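Local coordinates for alpha-l-arabinofuranosidase domain protein (Thermotoga maritima, PDB 4ATW), which probably hydrolyses terminal alpha-L-arabinofuranoside residues from arabinose-containing polysaccharides or oligosaccharides, as a thermostable alpha-L-arabinofuranosidase, at residues A118-S123 / Y162-W167; I205-V210 / V228-S233; D52-V57 / I110-E115; A190-T195 / L222-D227. One frame throughout, in Å; residues are numbered along the deposited sequence.

In the fold
The four contacts belong to a (β/α)8 barrel, in which strands 119-123, 166-169, 206-209 and 231-238 are consecutive neighbours. Contacts 1 and 2 are strand pairs with centres about 13 Å apart, joined by backbone hydrogen bonds between W167 N and K206 O and between K165 O and K206 N. Contacts 3 and 4 lie in the helical layer outside them. Helix 106-116 of contact 3 leads straight into strand 119-123, and I110 packs on P120 of contact 1. Contact 4 sits about 9 Å from contact 2, centre to centre, where T195 touches A207. In relatives of this family the active site lies at the C-terminal ends of the strands.

Contact 1 of 4, residues A118-S123 / Y162-W167; sequences AEPYIS and YNVKFW
Y121 pairs with F166 and I122 with W167 in parallel register, tied by a 3.1 Å hydrogen bond from I122 N to F166 O, as neighbouring strands of the (β/α)8 barrel. I122 and W167 lie alongside each other, pointing the same way. CB of I122 stands over the six-membered ring of W167, 4.2 Å from its centroid and 25° off the normal, a CH-pi contact, and V164 CG1 lies over the same face, also toward the rim. With its CG1 beside the backbone N (chi1 -73°), I122 extends CD1 to V164 CG2 at 3.7 Å; that valine also meets the P120 ring. W137 and L138 of helix 131-141 press on this side. The other side carries Y121 and F166, which cross at about a right angle with Y121 CD1 3.5 Å from F166 CB; Y121 OH hydrogen-bonds D280. E119 CG lies in the plane of the F166 ring at its edge, 4.0 Å from CE1. The extended chain of K165 crosses E119 and ends in a salt bridge, NZ to E119 OE1 at 3.4 Å, whose hydrogen bond is weak. W167 NE1 donates a hydrogen bond back to V164 O at 2.9 Å, from above that carbonyl's plane.

Contact 2 of 4, residues I205-V210 / V228-S233; sequences IKAIAV and VIDFIS
D230 puts its carboxylate against the backbone of A207: OD2 accepts the amide N of A207 at 2.8 Å, through the lone pair facing away from the other oxygen, with 162° at the hydrogen. The carbonyl O of A207 is gripped twice, by D230 N on a lone pair at 2.9 Å and by F231 N at 3.0 Å. Further along, A209 N donates to F231 O and S233 N to A209 O, the latter at 2.7 Å and almost straight. I208 thus pairs with F231 and A209 with I232 in parallel register. D230 also forms salt bridges to K199 and R273, whereas K206 crosses the carboxylate, CD 3.9 Å from D230 CG, its NZ near OD1 but beyond salt-bridge distance. Were D230 an alanine, A207 N would probably lose its acceptor, and K199 and R273 their shared negative partner. I208 and F231 lie side by side, I208 CG1 4.0 Å from F231 CD1, while the phenyl edge takes A207 O in its plane. I208 CG2 meets S233 CB; the hydroxyl of S233 goes to D280. I229, with CG1 between backbone N and carbonyl carbon (chi1 66°), brings CD1 to A209 CB at 3.8 Å. The pair belongs to a beta-alpha-beta unit of the barrel: helix 215-225 crosses between its strands and lays V221 on A209 and L222 on I232, helix 184-196 sets T195 against A207 and I229, and on the I208 and F231 side strand 276-284 supplies A278, which touches both.

Contact 3 of 4, residues D52-V57 / I110-E115; sequences DVLEAV and IEYCRE
L54 and Y112 slide past each other in opposite directions, the CD1 methyl of L54 lying 3.4 Å from Y112 OH and 3.6 Å from Y112 CZ. V53 crosses the tyrosine at about a right angle and brings CG1 to 3.7 Å from Y112 OH, and V57 CG2 stands further off at 4.3 Å from the same oxygen. The phenol end thus meets three aliphatic side chains from one helix, and no hydrogen bond joins the two segments. Y112 spans the gap because its CG is anti to the backbone N (chi1 -158°), which throws the ring across toward helix 51-58. Both helices belong to the outer layer of the (β/α)8 barrel. Their local axes stay 11.7 Å apart and cross at -53°, a wide spacing bridged mainly by Y112 reaching to L54 and V53. L54 CD2 comes within 4.3 Å of E115 CG, a loose contact, while the E115 carboxylate forms salt bridges to R47 and K58. F49 meets Y112 edge-to-face from outside the pair. Without the phenol, as with a serine here, a gap is likely to open between the helices, leaving L54 CD1 and V53 CG1 without their partner and F49 without its edge-to-face mate. Behind V53 and V57, strands 334-337 and 340-343 supply I334 and L341, and helix 106-116 sets I110 and C113 against P120 of strand 119-123.

Contact 4 of 4, residues A190-T195 / L222-D227; sequences AAKEYT and LQEAGD
K192 lays its aliphatic chain along the end of the neighbouring helix, CB 4.0 Å from A225 CB and CD 3.5 Å from the backbone O of E224. It stands on helix 184-196; E224 and A225 lie at the end of helix 215-225, and D227 just beyond. These are two adjacent helices of the outer layer of the (β/α)8 barrel, and strand 206-209 lies between them in the chain. The lysine is extended up to CE, starting with CG anti to the backbone N (chi1 -175°), and bends only at its last torsion (63°), which turns NZ toward the acidic end of the other segment. There NZ forms a salt bridge with D227 at 3.1 Å from OD1 and lies just as near OD2, so the ammonium faces both carboxylate oxygens about equally. D227 and K192 cross at about a right angle. A weak hydrogen bond from NZ to E224 O, 3.4 Å long, gives the ammonium a second acceptor. K192 also touches a crystal neighbour, which may influence its conformation. Beneath the lysine the helices come close through small residues. Y194, on another side of the first helix, instead packs on L131 and A134 of helix 131-141. The methyl of A225 sits 3.9 Å from K192 CA, with A191 CB next to it, 4.5 Å from A225 CB.

Contact 1 of 4, residues A118-S123 / Y162-W167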
loop_
_atom_site.group_PDB
_atom_site.type_symbol
_atom_site.label_atom_id
_atom_site.label_comp_id
_atom_site.label_asym_id
_atom_site.label_seq_id
_atom_site.Cartn_x
_atom_site.Cartn_y
_atom_site.Cartn_z
ATOM N N ALA A 118 -0.238 13.704 1.918
ATOM C CA ALA A 118 0.345 12.567 1.234
ATOM C C ALA A 118 1.105 13.041 0.018
ATOM O O ALA A 118 0.748 14.007 -0.640
ATOM C CB ALA A 118 -0.724 11.578 0.828
ATOM N N GLU A 119 2.179 12.340 -0.266
ATOM C CA GLU A 119 3.028 12.651 -1.377
ATOM C C GLU A 119 2.338 11.946 -2.562
ATOM O O GLU A 119 2.054 10.741 -2.522
ATOM C CB GLU A 119 4.421 12.081 -1.071
ATOM C CG GLU A 119 5.490 12.624 -1.914
ATOM C CD GLU A 119 5.689 14.068 -1.654
ATOM O OE1 GLU A 119 6.144 14.380 -0.532
ATOM O OE2 GLU A 119 5.382 14.877 -2.576
ATOM N N PRO A 120 2.029 12.700 -3.620
ATOM C CA PRO A 120 1.372 12.069 -4.773
ATOM C C PRO A 120 2.336 11.140 -5.496
ATOM O O PRO A 120 3.553 11.419 -5.591
ATOM C CB PRO A 120 0.978 13.253 -5.629
ATOM C CG PRO A 120 2.184 14.171 -5.411
ATOM C CD PRO A 120 2.440 14.086 -3.918
ATOM N N TYR A 121 1.774 10.037 -5.989
ATOM C CA TYR A 121 2.476 8.984 -6.731
ATOM C C TYR A 121 1.609 8.829 -7.967
ATOM O O TYR A 121 0.556 8.246 -7.889
ATOM C CB TYR A 121 2.465 7.703 -5.905
ATOM C CG TYR A 121 3.013 6.450 -6.557
ATOM C CD1 TYR A 121 3.573 6.462 -7.837
ATOM C CD2 TYR A 121 2.912 5.226 -5.906
ATOM C CE1 TYR A 121 4.006 5.268 -8.455
ATOM C CE2 TYR A 121 3.340 4.041 -6.506
ATOM C CZ TYR A 121 3.880 4.058 -7.792
ATOM O OH TYR A 121 4.202 2.856 -8.435
ATOM N N ILE A 122 2.029 9.362 -9.101
ATOM C CA ILE A 122 1.220 9.300 -10.316
ATOM C C ILE A 122 1.779 8.268 -11.254
ATOM O O ILE A 122 3.004 8.098 -11.324
ATOM C CB ILE A 122 1.244 10.631 -11.063
ATOM C CG1 ILE A 122 0.402 11.678 -10.328
ATOM C CG2 ILE A 122 0.768 10.412 -12.469
ATOM C CD1 ILE A 122 0.624 13.090 -10.794
ATOM N N SER A 123 0.908 7.582 -11.988
ATOM C CA SER A 123 1.391 6.566 -12.925
ATOM C C SER A 123 0.922 6.934 -14.319
ATOM O O SER A 123 -0.245 7.217 -14.526
ATOM C CB SER A 123 0.901 5.177 -12.519
ATOM O OG SER A 123 -0.507 5.144 -12.386
ATOM N N TYR A 162 3.715 21.330 -8.241
ATOM C CA TYR A 162 3.373 20.248 -7.329
ATOM C C TYR A 162 4.557 19.405 -6.854
ATOM O O TYR A 162 4.622 18.964 -5.691
ATOM C CB TYR A 162 2.354 19.322 -8.000
ATOM C CG TYR A 162 1.073 19.985 -8.448
ATOM C CD1 TYR A 162 0.619 21.133 -7.846
ATOM C CD2 TYR A 162 0.317 19.452 -9.480
ATOM C CE1 TYR A 162 -0.556 21.750 -8.259
ATOM C CE2 TYR A 162 -0.856 20.054 -9.894
ATOM C CZ TYR A 162 -1.285 21.211 -9.270
ATOM O OH TYR A 162 -2.453 21.835 -9.615
ATOM N N ASN A 163 5.474 19.154 -7.778
ATOM C CA ASN A 163 6.634 18.348 -7.471
ATOM C C ASN A 163 6.273 16.901 -7.114
ATOM O O ASN A 163 6.592 16.420 -6.040
ATOM C CB ASN A 163 7.400 18.971 -6.320
ATOM C CG ASN A 163 8.657 18.234 -6.029
ATOM O OD1 ASN A 163 9.367 17.857 -6.971
ATOM N ND2 ASN A 163 8.958 18.007 -4.743
ATOM N N VAL A 164 5.603 16.207 -8.020
ATOM C CA VAL A 164 5.229 14.817 -7.785
ATOM C C VAL A 164 6.531 14.054 -7.847
ATOM O O VAL A 164 7.214 14.082 -8.875
ATOM C CB VAL A 164 4.247 14.321 -8.883
ATOM C CG1 VAL A 164 3.816 12.894 -8.637
ATOM C CG2 VAL A 164 3.003 15.235 -8.900
ATOM N N LYS A 165 6.876 13.377 -6.756
ATOM C CA LYS A 165 8.149 12.642 -6.666
ATOM C C LYS A 165 8.181 11.207 -7.188
ATOM O O LYS A 165 9.242 10.702 -7.550
ATOM C CB LYS A 165 8.626 12.638 -5.208
ATOM C CG LYS A 165 8.648 14.009 -4.573
ATOM C CD LYS A 165 9.101 13.918 -3.154
ATOM C CE LYS A 165 9.007 15.260 -2.441
ATOM N NZ LYS A 165 9.433 15.166 -0.981
ATOM N N PHE A 166 7.033 10.547 -7.220
ATOM C CA PHE A 166 7.005 9.176 -7.659
ATOM C C PHE A 166 6.264 9.013 -8.964
ATOM O O PHE A 166 5.124 9.435 -9.083
ATOM C CB PHE A 166 6.325 8.303 -6.601
ATOM C CG PHE A 166 7.002 8.316 -5.251
ATOM C CD1 PHE A 166 6.819 9.360 -4.364
ATOM C CD2 PHE A 166 7.819 7.267 -4.859
ATOM C CE1 PHE A 166 7.437 9.366 -3.107
ATOM C CE2 PHE A 166 8.440 7.267 -3.606
ATOM C CZ PHE A 166 8.244 8.325 -2.733
ATOM N N TRP A 167 6.888 8.382 -9.949
ATOM C CA TRP A 167 6.171 8.164 -11.201
ATOM C C TRP A 167 6.144 6.710 -11.595
ATOM O O TRP A 167 7.186 6.099 -11.758
ATOM C CB TRP A 167 6.767 9.004 -12.330
ATOM C CG TRP A 167 6.550 10.486 -12.125
ATOM C CD1 TRP A 167 7.289 11.309 -11.341
ATOM C CD2 TRP A 167 5.485 11.279 -12.656
ATOM N NE1 TRP A 167 6.755 12.566 -11.346
ATOM C CE2 TRP A 167 5.643 12.573 -12.148
ATOM C CE3 TRP A 167 4.411 11.015 -13.511
ATOM C CZ2 TRP A 167 4.768 13.616 -12.465
ATOM C CZ3 TRP A 167 3.543 12.041 -13.827
ATOM C CH2 TRP A 167 3.727 13.331 -13.304
#

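Contact 2 of 4, residues I205-V210 / V228-S233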
loop_
_atom_site.group_PDB
_atom_site.type_symbol
_atom_site.label_atom_id
_atom_site.label_comp_id
_atom_site.label_asym_id
_atom_site.label_seq_id
_atom_site.Cartn_x
_atom_site.Cartn_y
_atom_site.Cartn_z
ATOM N N ILE A 205 12.956 12.894 -9.901
ATOM C CA ILE A 205 11.939 11.866 -9.748
ATOM C C ILE A 205 12.403 10.407 -9.599
ATOM O O ILE A 205 13.489 9.995 -10.019
ATOM C CB ILE A 205 10.924 11.909 -10.884
ATOM C CG1 ILE A 205 11.587 11.609 -12.225
ATOM C CG2 ILE A 205 10.274 13.259 -10.897
ATOM C CD1 ILE A 205 10.614 11.643 -13.403
ATOM N N LYS A 206 11.549 9.638 -8.956
ATOM C CA LYS A 206 11.788 8.239 -8.758
ATOM C C LYS A 206 10.847 7.524 -9.747
ATOM O O LYS A 206 9.646 7.852 -9.862
ATOM C CB LYS A 206 11.423 7.852 -7.332
ATOM C CG LYS A 206 12.190 8.571 -6.262
ATOM C CD LYS A 206 13.634 8.160 -6.276
ATOM C CE LYS A 206 14.256 8.304 -4.896
ATOM N NZ LYS A 206 15.662 7.776 -4.831
ATOM N N ALA A 207 11.398 6.549 -10.461
ATOM C CA ALA A 207 10.634 5.767 -11.419
ATOM C C ALA A 207 10.352 4.310 -10.957
ATOM O O ALA A 207 11.250 3.598 -10.534
ATOM C CB ALA A 207 11.376 5.743 -12.725
ATOM N N ILE A 208 9.102 3.869 -11.053
ATOM C CA ILE A 208 8.728 2.509 -10.689
ATOM C C ILE A 208 8.306 1.800 -11.993
ATOM O O ILE A 208 7.283 2.172 -12.650
ATOM C CB ILE A 208 7.537 2.480 -9.734
ATOM C CG1 ILE A 208 7.833 3.268 -8.466
ATOM C CG2 ILE A 208 7.218 1.098 -9.379
ATOM C CD1 ILE A 208 7.657 4.820 -8.618
ATOM N N ALA A 209 9.105 0.789 -12.370
ATOM C CA ALA A 209 8.880 0.018 -13.599
ATOM C C ALA A 209 8.017 -1.182 -13.321
ATOM O O ALA A 209 8.040 -1.729 -12.250
ATOM C CB ALA A 209 10.194 -0.416 -14.192
ATOM N N VAL A 210 7.246 -1.589 -14.298
ATOM C CA VAL A 210 6.372 -2.698 -14.110
ATOM C C VAL A 210 7.085 -4.002 -13.998
ATOM O O VAL A 210 7.777 -4.421 -14.924
ATOM C CB VAL A 210 5.437 -2.840 -15.246
ATOM C CG1 VAL A 210 4.387 -3.887 -14.882
ATOM C CG2 VAL A 210 4.824 -1.504 -15.556
ATOM N N VAL A 228 18.438 3.287 -14.799
ATOM C CA VAL A 228 17.644 4.493 -14.689
ATOM C C VAL A 228 16.387 4.402 -13.878
ATOM O O VAL A 228 15.874 5.420 -13.443
ATOM C CB VAL A 228 17.223 5.062 -16.060
ATOM C CG1 VAL A 228 18.438 5.323 -16.938
ATOM C CG2 VAL A 228 16.246 4.131 -16.708
ATOM N N ILE A 229 15.847 3.218 -13.694
ATOM C CA ILE A 229 14.636 3.128 -12.907
ATOM C C ILE A 229 15.073 3.043 -11.443
ATOM O O ILE A 229 16.234 2.754 -11.184
ATOM C CB ILE A 229 13.845 1.909 -13.319
ATOM C CG1 ILE A 229 14.611 0.641 -12.962
ATOM C CG2 ILE A 229 13.619 1.952 -14.812
ATOM C CD1 ILE A 229 13.944 -0.595 -13.530
ATOM N N ASP A 230 14.171 3.315 -10.496
ATOM C CA ASP A 230 14.506 3.270 -9.077
ATOM C C ASP A 230 13.871 2.117 -8.329
ATOM O O ASP A 230 14.351 1.724 -7.268
ATOM C CB ASP A 230 14.116 4.570 -8.439
ATOM C CG ASP A 230 14.771 5.739 -9.111
ATOM O OD1 ASP A 230 15.981 5.913 -8.891
ATOM O OD2 ASP A 230 14.104 6.480 -9.874
ATOM N N PHE A 231 12.793 1.575 -8.887
ATOM C CA PHE A 231 12.090 0.447 -8.302
ATOM C C PHE A 231 11.578 -0.447 -9.397
ATOM O O PHE A 231 11.617 -0.100 -10.577
ATOM C CB PHE A 231 10.867 0.894 -7.528
ATOM C CG PHE A 231 11.150 1.872 -6.442
ATOM C CD1 PHE A 231 11.383 3.206 -6.719
ATOM C CD2 PHE A 231 11.152 1.454 -5.117
ATOM C CE1 PHE A 231 11.611 4.101 -5.696
ATOM C CE2 PHE A 231 11.382 2.357 -4.084
ATOM C CZ PHE A 231 11.611 3.674 -4.381
ATOM N N ILE A 232 11.084 -1.604 -8.988
ATOM C CA ILE A 232 10.470 -2.532 -9.915
ATOM C C ILE A 232 9.230 -2.921 -9.128
ATOM O O ILE A 232 9.300 -3.308 -7.968
ATOM C CB ILE A 232 11.365 -3.729 -10.277
ATOM C CG1 ILE A 232 10.562 -4.682 -11.148
ATOM C CG2 ILE A 232 11.888 -4.412 -9.047
ATOM C CD1 ILE A 232 11.436 -5.645 -11.942
ATOM N N SER A 233 8.095 -2.698 -9.769
ATOM C CA SER A 233 6.773 -2.909 -9.215
ATOM C C SER A 233 6.434 -4.365 -8.986
ATOM O O SER A 233 6.838 -5.212 -9.780
ATOM C CB SER A 233 5.765 -2.250 -10.178
ATOM O OG SER A 233 4.438 -2.590 -9.896
#

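Contact 3 of 4, residues D52-V57 / I110-E115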
loop_
_atom_site.group_PDB
_atom_site.type_symbol
_atom_site.label_atom_id
_atom_site.label_comp_id
_atom_site.label_asym_id
_atom_site.label_seq_id
_atom_site.Cartn_x
_atom_site.Cartn_y
_atom_site.Cartn_z
ATOM N N ASP A 52 -16.388 12.782 5.873
ATOM C CA ASP A 52 -16.343 11.624 6.745
ATOM C C ASP A 52 -15.274 10.666 6.354
ATOM O O ASP A 52 -14.742 9.971 7.225
ATOM C CB ASP A 52 -17.702 10.930 6.802
ATOM C CG ASP A 52 -18.198 10.515 5.461
ATOM O OD1 ASP A 52 -17.881 11.200 4.446
ATOM O OD2 ASP A 52 -18.931 9.499 5.451
ATOM N N VAL A 53 -14.968 10.641 5.046
ATOM C CA VAL A 53 -13.904 9.789 4.480
ATOM C C VAL A 53 -12.560 10.503 4.745
ATOM O O VAL A 53 -11.551 9.916 5.186
ATOM C CB VAL A 53 -14.112 9.588 2.952
ATOM C CG1 VAL A 53 -12.853 9.104 2.304
ATOM C CG2 VAL A 53 -15.221 8.566 2.712
ATOM N N LEU A 54 -12.591 11.802 4.505
ATOM C CA LEU A 54 -11.438 12.630 4.702
ATOM C C LEU A 54 -10.850 12.446 6.098
ATOM O O LEU A 54 -9.633 12.489 6.261
ATOM C CB LEU A 54 -11.832 14.078 4.451
ATOM C CG LEU A 54 -10.776 15.008 3.876
ATOM C CD1 LEU A 54 -9.783 14.212 3.062
ATOM C CD2 LEU A 54 -11.463 16.042 3.001
ATOM N N GLU A 55 -11.693 12.233 7.109
ATOM C CA GLU A 55 -11.187 12.049 8.475
ATOM C C GLU A 55 -10.526 10.717 8.598
ATOM O O GLU A 55 -9.354 10.629 8.973
ATOM C CB GLU A 55 -12.292 12.077 9.498
ATOM C CG GLU A 55 -12.957 13.381 9.620
ATOM C CD GLU A 55 -13.990 13.322 10.686
ATOM O OE1 GLU A 55 -13.993 12.286 11.410
ATOM O OE2 GLU A 55 -14.783 14.292 10.796
ATOM N N ALA A 56 -11.302 9.678 8.299
ATOM C CA ALA A 56 -10.800 8.320 8.370
ATOM C C ALA A 56 -9.446 8.214 7.679
ATOM O O ALA A 56 -8.573 7.463 8.128
ATOM C CB ALA A 56 -11.780 7.385 7.736
ATOM N N VAL A 57 -9.264 8.976 6.595
ATOM C CA VAL A 57 -8.002 8.945 5.846
ATOM C C VAL A 57 -6.859 9.673 6.556
ATOM O O VAL A 57 -5.699 9.243 6.503
ATOM C CB VAL A 57 -8.195 9.534 4.420
ATOM C CG1 VAL A 57 -6.838 9.796 3.748
ATOM C CG2 VAL A 57 -9.030 8.573 3.576
ATOM N N ILE A 110 -4.029 16.188 -6.692
ATOM C CA ILE A 110 -2.981 16.844 -5.921
ATOM C C ILE A 110 -3.588 17.606 -4.737
ATOM O O ILE A 110 -2.992 17.648 -3.660
ATOM C CB ILE A 110 -2.159 17.824 -6.795
ATOM C CG1 ILE A 110 -1.459 17.060 -7.913
ATOM C CG2 ILE A 110 -1.113 18.546 -5.955
ATOM C CD1 ILE A 110 -0.410 16.085 -7.435
ATOM N N GLU A 111 -4.770 18.208 -4.930
ATOM C CA GLU A 111 -5.419 18.942 -3.847
ATOM C C GLU A 111 -5.706 17.934 -2.760
ATOM O O GLU A 111 -5.271 18.115 -1.644
ATOM C CB GLU A 111 -6.706 19.587 -4.310
ATOM C CG GLU A 111 -7.094 20.750 -3.415
ATOM C CD GLU A 111 -7.334 22.050 -4.200
ATOM O OE1 GLU A 111 -8.408 22.188 -4.842
ATOM O OE2 GLU A 111 -6.440 22.932 -4.181
ATOM N N TYR A 112 -6.398 16.848 -3.097
ATOM C CA TYR A 112 -6.685 15.811 -2.121
ATOM C C TYR A 112 -5.412 15.322 -1.413
ATOM O O TYR A 112 -5.425 15.015 -0.207
ATOM C CB TYR A 112 -7.388 14.629 -2.779
ATOM C CG TYR A 112 -8.192 13.766 -1.813
ATOM C CD1 TYR A 112 -7.597 12.756 -1.065
ATOM C CD2 TYR A 112 -9.542 13.991 -1.635
ATOM C CE1 TYR A 112 -8.328 11.998 -0.165
ATOM C CE2 TYR A 112 -10.282 13.250 -0.744
ATOM C CZ TYR A 112 -9.684 12.252 0.002
ATOM O OH TYR A 112 -10.489 11.594 0.954
ATOM N N CYS A 113 -4.311 15.247 -2.144
ATOM C CA CYS A 113 -3.067 14.804 -1.517
ATOM C C CYS A 113 -2.589 15.810 -0.498
ATOM O O CYS A 113 -2.258 15.462 0.640
ATOM C CB CYS A 113 -1.978 14.590 -2.547
ATOM S SG CYS A 113 -2.260 13.124 -3.412
ATOM N N ARG A 114 -2.541 17.056 -0.936
ATOM C CA ARG A 114 -2.127 18.146 -0.092
ATOM C C ARG A 114 -2.926 18.066 1.232
ATOM O O ARG A 114 -2.343 18.004 2.320
ATOM C CB ARG A 114 -2.407 19.457 -0.820
ATOM C CG ARG A 114 -1.190 20.350 -1.012
ATOM C CD ARG A 114 -0.275 19.973 -2.205
ATOM N NE ARG A 114 0.687 18.908 -1.894
ATOM C CZ ARG A 114 1.749 18.610 -2.643
ATOM N NH1 ARG A 114 2.004 19.292 -3.765
ATOM N NH2 ARG A 114 2.563 17.637 -2.240
ATOM N N GLU A 115 -4.257 18.026 1.125
ATOM C CA GLU A 115 -5.158 17.982 2.267
ATOM C C GLU A 115 -4.904 16.867 3.250
ATOM O O GLU A 115 -5.088 17.059 4.448
ATOM C CB GLU A 115 -6.602 17.899 1.797
ATOM C CG GLU A 115 -7.615 17.944 2.929
ATOM C CD GLU A 115 -7.787 19.337 3.565
ATOM O OE1 GLU A 115 -7.341 20.362 2.990
ATOM O OE2 GLU A 115 -8.396 19.396 4.656
#

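Contact 4 of 4, residues A190-T195 / L222-D227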
loop_
_atom_site.group_PDB
_atom_site.type_symbol
_atom_site.label_atom_id
_atom_site.label_comp_id
_atom_site.label_asym_id
_atom_site.label_seq_id
_atom_site.Cartn_x
_atom_site.Cartn_y
_atom_site.Cartn_z
ATOM N N ALA A 190 10.841 0.091 -23.707
ATOM C CA ALA A 190 10.038 1.304 -23.553
ATOM C C ALA A 190 10.236 1.966 -22.186
ATOM O O ALA A 190 10.341 3.194 -22.092
ATOM C CB ALA A 190 8.564 0.998 -23.777
ATOM N N ALA A 191 10.276 1.158 -21.133
ATOM C CA ALA A 191 10.485 1.686 -19.788
ATOM C C ALA A 191 11.730 2.507 -19.755
ATOM O O ALA A 191 11.765 3.541 -19.091
ATOM C CB ALA A 191 10.625 0.587 -18.779
ATOM N N LYS A 192 12.765 2.036 -20.448
ATOM C CA LYS A 192 13.991 2.788 -20.488
ATOM C C LYS A 192 13.771 4.112 -21.204
ATOM O O LYS A 192 14.211 5.115 -20.711
ATOM C CB LYS A 192 15.105 2.032 -21.175
ATOM C CG LYS A 192 16.427 2.769 -21.103
ATOM C CD LYS A 192 17.463 2.041 -21.939
ATOM C CE LYS A 192 18.874 2.610 -21.830
ATOM N NZ LYS A 192 19.436 2.497 -20.418
ATOM N N GLU A 193 13.088 4.134 -22.349
ATOM C CA GLU A 193 12.838 5.390 -23.067
ATOM C C GLU A 193 12.073 6.391 -22.247
ATOM O O GLU A 193 12.439 7.572 -22.217
ATOM C CB GLU A 193 12.057 5.166 -24.353
ATOM C CG GLU A 193 12.938 5.159 -25.623
ATOM C CD GLU A 193 13.309 6.540 -26.154
ATOM O OE1 GLU A 193 12.401 7.354 -26.436
ATOM O OE2 GLU A 193 14.522 6.790 -26.299
ATOM N N TYR A 194 11.001 5.957 -21.586
ATOM C CA TYR A 194 10.267 6.911 -20.771
ATOM C C TYR A 194 11.093 7.402 -19.587
ATOM O O TYR A 194 11.110 8.598 -19.257
ATOM C CB TYR A 194 8.989 6.316 -20.233
ATOM C CG TYR A 194 7.844 6.272 -21.205
ATOM C CD1 TYR A 194 7.723 5.201 -22.095
ATOM C CD2 TYR A 194 6.846 7.255 -21.203
ATOM C CE1 TYR A 194 6.633 5.098 -22.942
ATOM C CE2 TYR A 194 5.764 7.158 -22.057
ATOM C CZ TYR A 194 5.660 6.062 -22.921
ATOM O OH TYR A 194 4.575 5.860 -23.731
ATOM N N THR A 195 11.765 6.481 -18.914
ATOM C CA THR A 195 12.579 6.902 -17.787
ATOM C C THR A 195 13.810 7.714 -18.206
ATOM O O THR A 195 14.167 8.632 -17.502
ATOM C CB THR A 195 13.015 5.712 -16.978
ATOM O OG1 THR A 195 11.883 4.847 -16.810
ATOM C CG2 THR A 195 13.569 6.164 -15.619
ATOM N N LEU A 222 14.888 -5.192 -15.703
ATOM C CA LEU A 222 16.041 -4.749 -14.948
ATOM C C LEU A 222 17.249 -4.623 -15.849
ATOM O O LEU A 222 18.060 -3.700 -15.701
ATOM C CB LEU A 222 16.341 -5.725 -13.824
ATOM C CG LEU A 222 15.242 -5.703 -12.769
ATOM C CD1 LEU A 222 15.081 -7.054 -12.138
ATOM C CD2 LEU A 222 15.619 -4.658 -11.740
ATOM N N GLN A 223 17.360 -5.537 -16.807
ATOM C CA GLN A 223 18.517 -5.534 -17.699
ATOM C C GLN A 223 18.561 -4.355 -18.642
ATOM O O GLN A 223 19.607 -3.892 -19.008
ATOM C CB GLN A 223 18.519 -6.815 -18.500
ATOM C CG GLN A 223 19.587 -7.785 -18.081
ATOM C CD GLN A 223 19.310 -9.184 -18.574
ATOM O OE1 GLN A 223 18.748 -9.387 -19.658
ATOM N NE2 GLN A 223 19.712 -10.166 -17.783
ATOM N N GLU A 224 17.394 -3.873 -19.022
ATOM C CA GLU A 224 17.276 -2.764 -19.946
ATOM C C GLU A 224 17.285 -1.394 -19.263
ATOM O O GLU A 224 18.028 -0.502 -19.639
ATOM C CB GLU A 224 15.992 -2.940 -20.763
ATOM C CG GLU A 224 15.979 -2.154 -22.027
ATOM C CD GLU A 224 17.078 -2.596 -23.004
ATOM O OE1 GLU A 224 17.848 -3.536 -22.666
ATOM O OE2 GLU A 224 17.175 -2.009 -24.121
ATOM N N ALA A 225 16.463 -1.236 -18.239
ATOM C CA ALA A 225 16.360 0.038 -17.562
ATOM C C ALA A 225 16.987 0.073 -16.186
ATOM O O ALA A 225 16.793 1.037 -15.457
ATOM C CB ALA A 225 14.894 0.434 -17.473
ATOM N N GLY A 226 17.740 -0.966 -15.842
ATOM C CA GLY A 226 18.389 -1.047 -14.541
ATOM C C GLY A 226 19.328 0.081 -14.110
ATOM O O GLY A 226 19.715 0.168 -12.932
ATOM N N ASP A 227 19.685 0.943 -15.052
ATOM C CA ASP A 227 20.560 2.062 -14.771
ATOM C C ASP A 227 19.757 3.361 -14.635
ATOM O O ASP A 227 20.336 4.430 -14.386
ATOM C CB ASP A 227 21.593 2.228 -15.892
ATOM C CG ASP A 227 20.945 2.374 -17.265
ATOM O OD1 ASP A 227 19.799 1.893 -17.443
ATOM O OD2 ASP A 227 21.582 2.961 -18.166
#